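Side-chain contacts in glycosyl hydrolase family 62 protein (Coprinopsis cinerea, PDB 5B6T), which probably hydrolyses alpha-L-arabinofuranosidic linkages, releasing arabinose side groups from arabinoxylan, as an alpha-L-arabinofuranosidase of glycoside hydrolase family 62: residues A[52-57]-A[111-116]; A[85-90]-A[172-177]; A[293-296]-A[302-305]. All blocks are in the same frame, centred on the assembly; numbering follows the deposited sequence.

Interaction 1. Residues A[52-57]-A[111-116]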
loop_
_atom_site.group_PDB
_atom_site.type_symbol
_atom_site.label_atom_id
_atom_site.label_comp_id
_atom_site.label_asym_id
_atom_site.label_seq_id
_atom_site.Cartn_x
_atom_site.Cartn_y
_atom_site.Cartn_z
ATOM N N LEU A 52 11.123 -7.140 -4.858
ATOM C CA LEU A 52 10.267 -6.131 -5.469
ATOM C C LEU A 52 10.396 -6.181 -6.977
ATOM O O LEU A 52 11.465 -6.449 -7.519
ATOM C CB LEU A 52 10.670 -4.728 -4.987
ATOM C CG LEU A 52 10.534 -4.437 -3.485
ATOM C CD1 LEU A 52 11.106 -3.068 -3.111
ATOM C CD2 LEU A 52 9.087 -4.500 -3.019
ATOM N N VAL A 53 9.285 -5.863 -7.630
ATOM C CA VAL A 53 9.232 -5.813 -9.091
ATOM C C VAL A 53 8.557 -4.506 -9.553
ATOM O O VAL A 53 7.652 -3.982 -8.880
ATOM C CB VAL A 53 8.529 -7.072 -9.628
ATOM C CG1 VAL A 53 7.077 -7.124 -9.213
ATOM C CG2 VAL A 53 8.713 -7.200 -11.138
ATOM N N TYR A 54 9.023 -4.007 -10.705
ATOM C CA TYR A 54 8.494 -2.844 -11.376
ATOM C C TYR A 54 7.817 -3.312 -12.663
ATOM O O TYR A 54 8.367 -4.156 -13.410
ATOM C CB TYR A 54 9.613 -1.861 -11.702
ATOM C CG TYR A 54 9.245 -0.753 -12.646
ATOM C CD1 TYR A 54 8.424 0.294 -12.227
ATOM C CD2 TYR A 54 9.751 -0.694 -13.952
ATOM C CE1 TYR A 54 8.080 1.326 -13.080
ATOM C CE2 TYR A 54 9.394 0.336 -14.808
ATOM C CZ TYR A 54 8.578 1.361 -14.370
ATOM O OH TYR A 54 8.240 2.395 -15.223
ATOM N N ILE A 55 6.597 -2.811 -12.871
ATOM C CA ILE A 55 5.750 -3.196 -13.986
ATOM C C ILE A 55 5.192 -1.923 -14.603
ATOM O O ILE A 55 4.702 -1.080 -13.878
ATOM C CB ILE A 55 4.581 -4.080 -13.504
ATOM C CG1 ILE A 55 5.076 -5.202 -12.561
ATOM C CG2 ILE A 55 3.811 -4.641 -14.704
ATOM C CD1 ILE A 55 3.951 -5.976 -11.871
ATOM N N SER A 56 5.268 -1.756 -15.924
ATOM C CA SER A 56 4.722 -0.558 -16.531
ATOM C C SER A 56 3.960 -0.910 -17.808
ATOM O O SER A 56 4.307 -1.853 -18.512
ATOM C CB SER A 56 5.829 0.479 -16.773
ATOM O OG SER A 56 5.360 1.687 -17.362
ATOM N N PHE A 57 2.903 -0.158 -18.053
ATOM C CA PHE A 57 1.988 -0.436 -19.164
ATOM C C PHE A 57 1.165 0.818 -19.443
ATOM O O PHE A 57 0.929 1.652 -18.561
ATOM C CB PHE A 57 1.069 -1.639 -18.837
ATOM C CG PHE A 57 0.462 -1.599 -17.465
ATOM C CD1 PHE A 57 1.133 -2.130 -16.383
ATOM C CD2 PHE A 57 -0.786 -1.017 -17.261
ATOM C CE1 PHE A 57 0.586 -2.073 -15.124
ATOM C CE2 PHE A 57 -1.339 -0.959 -16.006
ATOM C CZ PHE A 57 -0.650 -1.493 -14.932
ATOM N N ASP A 111 14.513 9.199 -11.921
ATOM C CA ASP A 111 13.686 8.854 -13.099
ATOM C C ASP A 111 12.940 7.543 -12.872
ATOM O O ASP A 111 13.538 6.478 -12.901
ATOM C CB ASP A 111 14.596 8.749 -14.331
ATOM C CG ASP A 111 13.848 8.391 -15.598
ATOM O OD1 ASP A 111 12.591 8.479 -15.610
ATOM O OD2 ASP A 111 14.574 8.087 -16.585
ATOM N N ILE A 112 11.618 7.641 -12.678
ATOM C CA ILE A 112 10.789 6.456 -12.447
ATOM C C ILE A 112 10.825 5.486 -13.625
ATOM O O ILE A 112 10.648 4.274 -13.454
ATOM C CB ILE A 112 9.330 6.855 -12.095
ATOM C CG1 ILE A 112 8.552 5.652 -11.516
ATOM C CG2 ILE A 112 8.598 7.451 -13.292
ATOM C CD1 ILE A 112 7.196 6.059 -10.996
ATOM N N ASN A 113 11.086 6.013 -14.820
ATOM C CA ASN A 113 11.256 5.183 -16.021
ATOM C C ASN A 113 12.564 4.422 -16.102
ATOM O O ASN A 113 12.800 3.726 -17.080
ATOM C CB ASN A 113 11.083 6.033 -17.290
ATOM C CG ASN A 113 9.640 6.299 -17.600
ATOM O OD1 ASN A 113 9.201 7.435 -17.579
ATOM N ND2 ASN A 113 8.899 5.245 -17.904
ATOM N N ASN A 114 13.434 4.568 -15.092
ATOM C CA ASN A 114 14.693 3.828 -15.049
ATOM C C ASN A 114 14.716 2.878 -13.867
ATOM O O ASN A 114 15.333 3.169 -12.850
ATOM C CB ASN A 114 15.905 4.779 -14.969
ATOM C CG ASN A 114 17.197 4.035 -15.106
ATOM O OD1 ASN A 114 17.232 2.985 -15.773
ATOM N ND2 ASN A 114 18.255 4.517 -14.459
ATOM N N PRO A 115 14.103 1.694 -14.009
ATOM C CA PRO A 115 14.082 0.811 -12.849
ATOM C C PRO A 115 15.479 0.363 -12.414
ATOM O O PRO A 115 15.698 0.059 -11.231
ATOM C CB PRO A 115 13.240 -0.366 -13.333
ATOM C CG PRO A 115 13.244 -0.286 -14.845
ATOM C CD PRO A 115 13.269 1.189 -15.114
ATOM N N ALA A 116 16.438 0.355 -13.331
ATOM C CA ALA A 116 17.804 -0.025 -12.976
ATOM C C ALA A 116 18.476 0.953 -12.017
ATOM O O ALA A 116 19.513 0.604 -11.419
ATOM C CB ALA A 116 18.655 -0.173 -14.236
HETATM O O HOH W 1 8.475 2.477 -18.022
#
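Tyr54 OH, the polar end of the contact, is gripped from two directions: it hydrogen-bonds His39 ND1, and it lies 2.8 Å from the oxygen of water 1, which sits in the plane of the ring at its edge. The same water accepts a hydrogen bond from Asn113 ND2 at 2.8 Å, so Tyr54 and Asn113 meet through solvent. Although the Asn113 CB points away from the strand, the side chain bends back, and its amide stands almost perpendicular to the phenol ring (86°). Further down, the contact is apolar. With CG anti to the backbone N (chi1 168°), Tyr54 extends towards the loop, and Pro115 CB comes obliquely to within 3.6 Å of Tyr54 CD2. The loop is shaped locally by a type I turn from Asp111 to Asn114 and an Asx turn, in which Asp111 OD1 accepts from Asn113 N at 3.0 Å, from above the carboxylate plane. Strand 49-57 and the 111-116 loop, which joins strands 104-109 and 122-123, belong to neighbouring blades of the family 62 five-bladed propeller. Ile112 packs on Val32 and His34 of strand 25-34 and on His39 of strand 37-46, while Pro115 touches Tyr69 of strand 68-70.

Interaction 2. Residues A[85-90]-A[172-177]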
loop_
_atom_site.group_PDB
_atom_site.type_symbol
_atom_site.label_atom_id
_atom_site.label_comp_id
_atom_site.label_asym_id
_atom_site.label_seq_id
_atom_site.Cartn_x
_atom_site.Cartn_y
_atom_site.Cartn_z
ATOM N N GLN A 85 6.082 1.665 -1.659
ATOM C CA GLN A 85 5.297 2.873 -1.863
ATOM C C GLN A 85 6.148 3.811 -2.684
ATOM O O GLN A 85 7.216 4.188 -2.238
ATOM C CB GLN A 85 4.933 3.563 -0.542
ATOM C CG GLN A 85 4.082 4.814 -0.773
ATOM C CD GLN A 85 4.146 5.795 0.367
ATOM O OE1 GLN A 85 5.088 5.831 1.143
ATOM N NE2 GLN A 85 3.142 6.651 0.427
ATOM N N VAL A 86 5.682 4.193 -3.866
ATOM C CA VAL A 86 6.398 5.137 -4.717
ATOM C C VAL A 86 5.766 6.525 -4.693
ATOM O O VAL A 86 4.547 6.654 -4.727
ATOM C CB VAL A 86 6.514 4.629 -6.192
ATOM C CG1 VAL A 86 5.157 4.552 -6.892
ATOM C CG2 VAL A 86 7.476 5.513 -6.992
ATOM N N PHE A 87 6.592 7.561 -4.703
ATOM C CA PHE A 87 6.098 8.948 -4.809
ATOM C C PHE A 87 7.253 9.847 -5.209
ATOM O O PHE A 87 8.419 9.483 -5.041
ATOM C CB PHE A 87 5.454 9.486 -3.498
ATOM C CG PHE A 87 6.357 9.425 -2.303
ATOM C CD1 PHE A 87 7.161 10.511 -1.962
ATOM C CD2 PHE A 87 6.376 8.308 -1.469
ATOM C CE1 PHE A 87 8.011 10.452 -0.878
ATOM C CE2 PHE A 87 7.241 8.256 -0.378
ATOM C CZ PHE A 87 8.011 9.346 -0.065
ATOM N N TYR A 88 6.920 11.024 -5.714
ATOM C CA TYR A 88 7.919 11.990 -6.136
ATOM C C TYR A 88 8.068 13.007 -5.043
ATOM O O TYR A 88 7.090 13.706 -4.692
ATOM C CB TYR A 88 7.457 12.663 -7.428
ATOM C CG TYR A 88 8.406 13.661 -8.019
ATOM C CD1 TYR A 88 9.594 13.256 -8.631
ATOM C CD2 TYR A 88 8.072 14.986 -8.059
ATOM C CE1 TYR A 88 10.456 14.176 -9.205
ATOM C CE2 TYR A 88 8.921 15.914 -8.627
ATOM C CZ TYR A 88 10.107 15.505 -9.196
ATOM O OH TYR A 88 10.930 16.443 -9.817
ATOM N N PHE A 89 9.269 13.112 -4.488
ATOM C CA PHE A 89 9.537 14.094 -3.437
ATOM C C PHE A 89 10.014 15.362 -4.116
ATOM O O PHE A 89 11.207 15.540 -4.425
ATOM C CB PHE A 89 10.555 13.595 -2.412
ATOM C CG PHE A 89 10.638 14.467 -1.197
ATOM C CD1 PHE A 89 9.620 14.455 -0.266
ATOM C CD2 PHE A 89 11.693 15.355 -1.014
ATOM C CE1 PHE A 89 9.650 15.275 0.832
ATOM C CE2 PHE A 89 11.741 16.176 0.100
ATOM C CZ PHE A 89 10.726 16.148 1.016
ATOM N N ALA A 90 9.055 16.229 -4.399
ATOM C CA ALA A 90 9.285 17.368 -5.296
ATOM C C ALA A 90 10.414 18.295 -4.851
ATOM O O ALA A 90 11.194 18.744 -5.707
ATOM C CB ALA A 90 7.985 18.116 -5.509
ATOM N N SER A 172 11.955 19.824 5.111
ATOM C CA SER A 172 13.331 20.111 4.678
ATOM C C SER A 172 14.304 19.020 5.090
ATOM O O SER A 172 15.262 18.768 4.372
ATOM C CB SER A 172 13.835 21.480 5.199
ATOM O OG SER A 172 13.683 21.567 6.599
ATOM N N ASN A 173 14.071 18.338 6.212
ATOM C CA ASN A 173 15.024 17.313 6.669
ATOM C C ASN A 173 14.805 15.904 6.089
ATOM O O ASN A 173 15.729 15.094 6.104
ATOM C CB ASN A 173 15.018 17.184 8.184
ATOM C CG ASN A 173 15.738 18.329 8.873
ATOM O OD1 ASN A 173 16.603 18.983 8.288
ATOM N ND2 ASN A 173 15.383 18.573 10.119
ATOM N N PHE A 174 13.578 15.653 5.608
ATOM C CA PHE A 174 13.223 14.368 4.990
ATOM C C PHE A 174 14.350 13.961 4.027
ATOM O O PHE A 174 14.803 14.779 3.227
ATOM C CB PHE A 174 11.876 14.445 4.279
ATOM C CG PHE A 174 11.452 13.141 3.654
ATOM C CD1 PHE A 174 10.757 12.203 4.395
ATOM C CD2 PHE A 174 11.774 12.849 2.338
ATOM C CE1 PHE A 174 10.391 10.978 3.815
ATOM C CE2 PHE A 174 11.420 11.624 1.765
ATOM C CZ PHE A 174 10.733 10.691 2.513
ATOM N N PRO A 175 14.798 12.699 4.061
ATOM C CA PRO A 175 14.294 11.537 4.787
ATOM C C PRO A 175 14.883 11.371 6.193
ATOM O O PRO A 175 14.578 10.370 6.851
ATOM C CB PRO A 175 14.770 10.375 3.919
ATOM C CG PRO A 175 16.097 10.854 3.415
ATOM C CD PRO A 175 15.918 12.324 3.165
ATOM N N ASN A 176 15.693 12.323 6.654
ATOM C CA ASN A 176 16.313 12.232 7.974
ATOM C C ASN A 176 15.436 12.853 9.048
ATOM O O ASN A 176 14.520 13.624 8.749
ATOM C CB ASN A 176 17.672 12.936 7.927
ATOM C CG ASN A 176 18.591 12.318 6.886
ATOM O OD1 ASN A 176 18.844 11.129 6.923
ATOM N ND2 ASN A 176 19.008 13.103 5.926
ATOM N N GLY A 177 15.709 12.496 10.284
ATOM C CA GLY A 177 15.111 13.140 11.439
ATOM C C GLY A 177 13.783 12.616 11.936
ATOM O O GLY A 177 13.197 13.219 12.819
#
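Phe174 places CD2 over one face of the Phe89 ring, 3.5 Å above the plane and over its centre, and Phe174 CD2 is 3.6 Å from Phe89 CE1. The rings are inclined at 31° with centroids 4.7 Å apart, an oblique meeting in which the two side chains slide past each other in opposite directions. Phe174 CB takes part as well, approaching Phe89 CZ to 3.9 Å. The far end of the Phe174 ring meets a second phenylalanine coming from the opposite direction: Phe174 CZ lies in the plane of the Phe87 ring, at its edge, 4.0 Å from Phe87 CZ. Phe87 reaches this position with CG between its backbone N and carbonyl carbon (chi1 57°), whereas Phe89 and Phe174 are both extended.

Pro175 backs the ring that does the bridging. It follows Phe174 through a cis peptide bond, and Pro175 CB rests 4.1 Å above the centre of the Phe174 ring, on the side turned from Phe89, so the ring is held between its own neighbour and the strand. The turn is fixed locally by a backbone bond of 2.8 Å from Asn176 N to Asn173 O. Gln92 NE2 also donates to Phe174 O, tying the loop to the sheet of Phe87 and Phe89. Tyr96, Val146 and the disulfide-bonded Cys153 line the aromatic group further out. Strand 82-89 is the first strand of its sheet, while the loop joins the last two strands of the next one in sequence; such apolar packing between successive four-stranded blades is characteristic of the five-bladed beta-propeller of family 62.

Interaction 3. Residues A[293-296]-A[302-305]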
loop_
_atom_site.group_PDB
_atom_site.type_symbol
_atom_site.label_atom_id
_atom_site.label_comp_id
_atom_site.label_asym_id
_atom_site.label_seq_id
_atom_site.Cartn_x
_atom_site.Cartn_y
_atom_site.Cartn_z
ATOM N N PRO A 293 -10.515 -18.208 -3.329
ATOM C CA PRO A 293 -10.954 -18.475 -1.938
ATOM C C PRO A 293 -10.728 -19.895 -1.460
ATOM O O PRO A 293 -10.845 -20.143 -0.260
ATOM C CB PRO A 293 -12.448 -18.169 -1.962
ATOM C CG PRO A 293 -12.831 -18.236 -3.370
ATOM C CD PRO A 293 -11.636 -17.846 -4.205
ATOM N N ASN A 294 -10.412 -20.807 -2.388
ATOM C CA ASN A 294 -10.021 -22.158 -2.030
ATOM C C ASN A 294 -8.546 -22.342 -1.755
ATOM O O ASN A 294 -8.121 -23.443 -1.407
ATOM C CB ASN A 294 -10.504 -23.125 -3.102
ATOM C CG ASN A 294 -12.021 -23.144 -3.192
ATOM O OD1 ASN A 294 -12.706 -23.190 -2.166
ATOM N ND2 ASN A 294 -12.553 -23.096 -4.409
ATOM N N SER A 295 -7.768 -21.267 -1.881
ATOM C CA SER A 295 -6.336 -21.320 -1.612
ATOM C C SER A 295 -6.058 -21.570 -0.153
ATOM O O SER A 295 -6.701 -20.991 0.723
ATOM C CB SER A 295 -5.658 -19.993 -1.984
ATOM O OG SER A 295 -5.909 -19.670 -3.315
ATOM N N GLY A 296 -5.087 -22.423 0.103
ATOM C CA GLY A 296 -4.656 -22.693 1.460
ATOM C C GLY A 296 -3.168 -22.915 1.533
ATOM O O GLY A 296 -2.437 -22.712 0.559
ATOM N N LEU A 302 0.834 -18.241 -1.001
ATOM C CA LEU A 302 -0.532 -18.047 -1.498
ATOM C C LEU A 302 -0.533 -17.348 -2.862
ATOM O O LEU A 302 0.258 -16.414 -3.107
ATOM C CB LEU A 302 -1.371 -17.227 -0.520
ATOM C CG LEU A 302 -1.728 -17.905 0.802
ATOM C CD1 LEU A 302 -2.255 -16.840 1.753
ATOM C CD2 LEU A 302 -2.722 -19.046 0.639
ATOM N N PRO A 303 -1.446 -17.751 -3.752
ATOM C CA PRO A 303 -1.419 -17.201 -5.108
ATOM C C PRO A 303 -2.142 -15.860 -5.268
ATOM O O PRO A 303 -3.125 -15.739 -5.996
ATOM C CB PRO A 303 -2.075 -18.322 -5.935
ATOM C CG PRO A 303 -3.024 -18.949 -4.987
ATOM C CD PRO A 303 -2.375 -18.902 -3.640
ATOM N N TRP A 304 -1.584 -14.842 -4.644
ATOM C CA TRP A 304 -2.125 -13.469 -4.774
ATOM C C TRP A 304 -1.930 -12.936 -6.181
ATOM O O TRP A 304 -0.874 -13.124 -6.789
ATOM C CB TRP A 304 -1.461 -12.502 -3.783
ATOM C CG TRP A 304 -1.682 -12.836 -2.354
ATOM C CD1 TRP A 304 -0.840 -13.522 -1.554
ATOM C CD2 TRP A 304 -2.811 -12.485 -1.547
ATOM N NE1 TRP A 304 -1.351 -13.614 -0.290
ATOM C CE2 TRP A 304 -2.576 -12.992 -0.261
ATOM C CE3 TRP A 304 -4.000 -11.802 -1.792
ATOM C CZ2 TRP A 304 -3.500 -12.859 0.782
ATOM C CZ3 TRP A 304 -4.912 -11.635 -0.747
ATOM C CH2 TRP A 304 -4.665 -12.170 0.521
ATOM N N LYS A 305 -2.951 -12.227 -6.668
ATOM C CA LYS A 305 -2.926 -11.538 -7.970
ATOM C C LYS A 305 -3.530 -10.162 -7.758
ATOM O O LYS A 305 -4.286 -9.953 -6.814
ATOM C CB LYS A 305 -3.701 -12.338 -9.032
ATOM C CG LYS A 305 -3.158 -13.769 -9.173
ATOM C CD LYS A 305 -3.934 -14.610 -10.146
ATOM C CE LYS A 305 -3.682 -16.082 -9.915
ATOM N NZ LYS A 305 -2.246 -16.506 -10.008
#
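Ser295 rests its short side chain on the ring of Pro303, with Ser295 OG 3.4 Å from Pro303 CG and Ser295 CB 3.8 Å from Pro303 CD. The hydroxyl has its polar partner in Asp292 O, and towards the proline it makes only van der Waals contact. Its torsion explains this, since OG stands beside the backbone N (chi1 -56°), which turns it back along the chain towards Asp292 O. Leu302 adds one methyl to the contact. Leu302 CD2 lies 3.7 Å from Gly296 O and 4.0 Å from Ser295 CB, bridging the serine and the glycine backbone. Both segments belong to the long loop that connects strands 285-290 and 305-311, antiparallel neighbours in one blade of the propeller, so the two legs of a single connection pack on each other at the surface. An inverse gamma turn with Pro303 at its middle is closed by Trp304 N donating to Leu302 O (2.9 Å). Replaced by alanine, Pro303 would lose CG and CD, which is likely to leave Ser295 without most of its apolar support and the turn freer to open. Beyond the turn, Lys305 pairs through its backbone with Gly290, and the Leu302 side chain touches Leu291 at the base of the loop.

In the fold
Interactions 1 and 2 are neighbours, with centres 19 Å apart and a direct touch, Ile112 CD1 to Val86 CG2 at 4.1 Å. Their segments alternate along the chain, so 85-90 falls between the two halves of interaction 1 and 111-116 between those of interaction 2. Interaction 1 joins the sheet of strand 49-57 to that of strand 82-89, and interaction 2 joins the latter to the sheet of strand 163-170; both are thus packing between successive propeller blades. Interaction 3 comes later in the chain and is packing within a surface connection of a single blade, its centre 26 Å from interaction 1 and 35 Å from interaction 2, across the chain's centre from the latter.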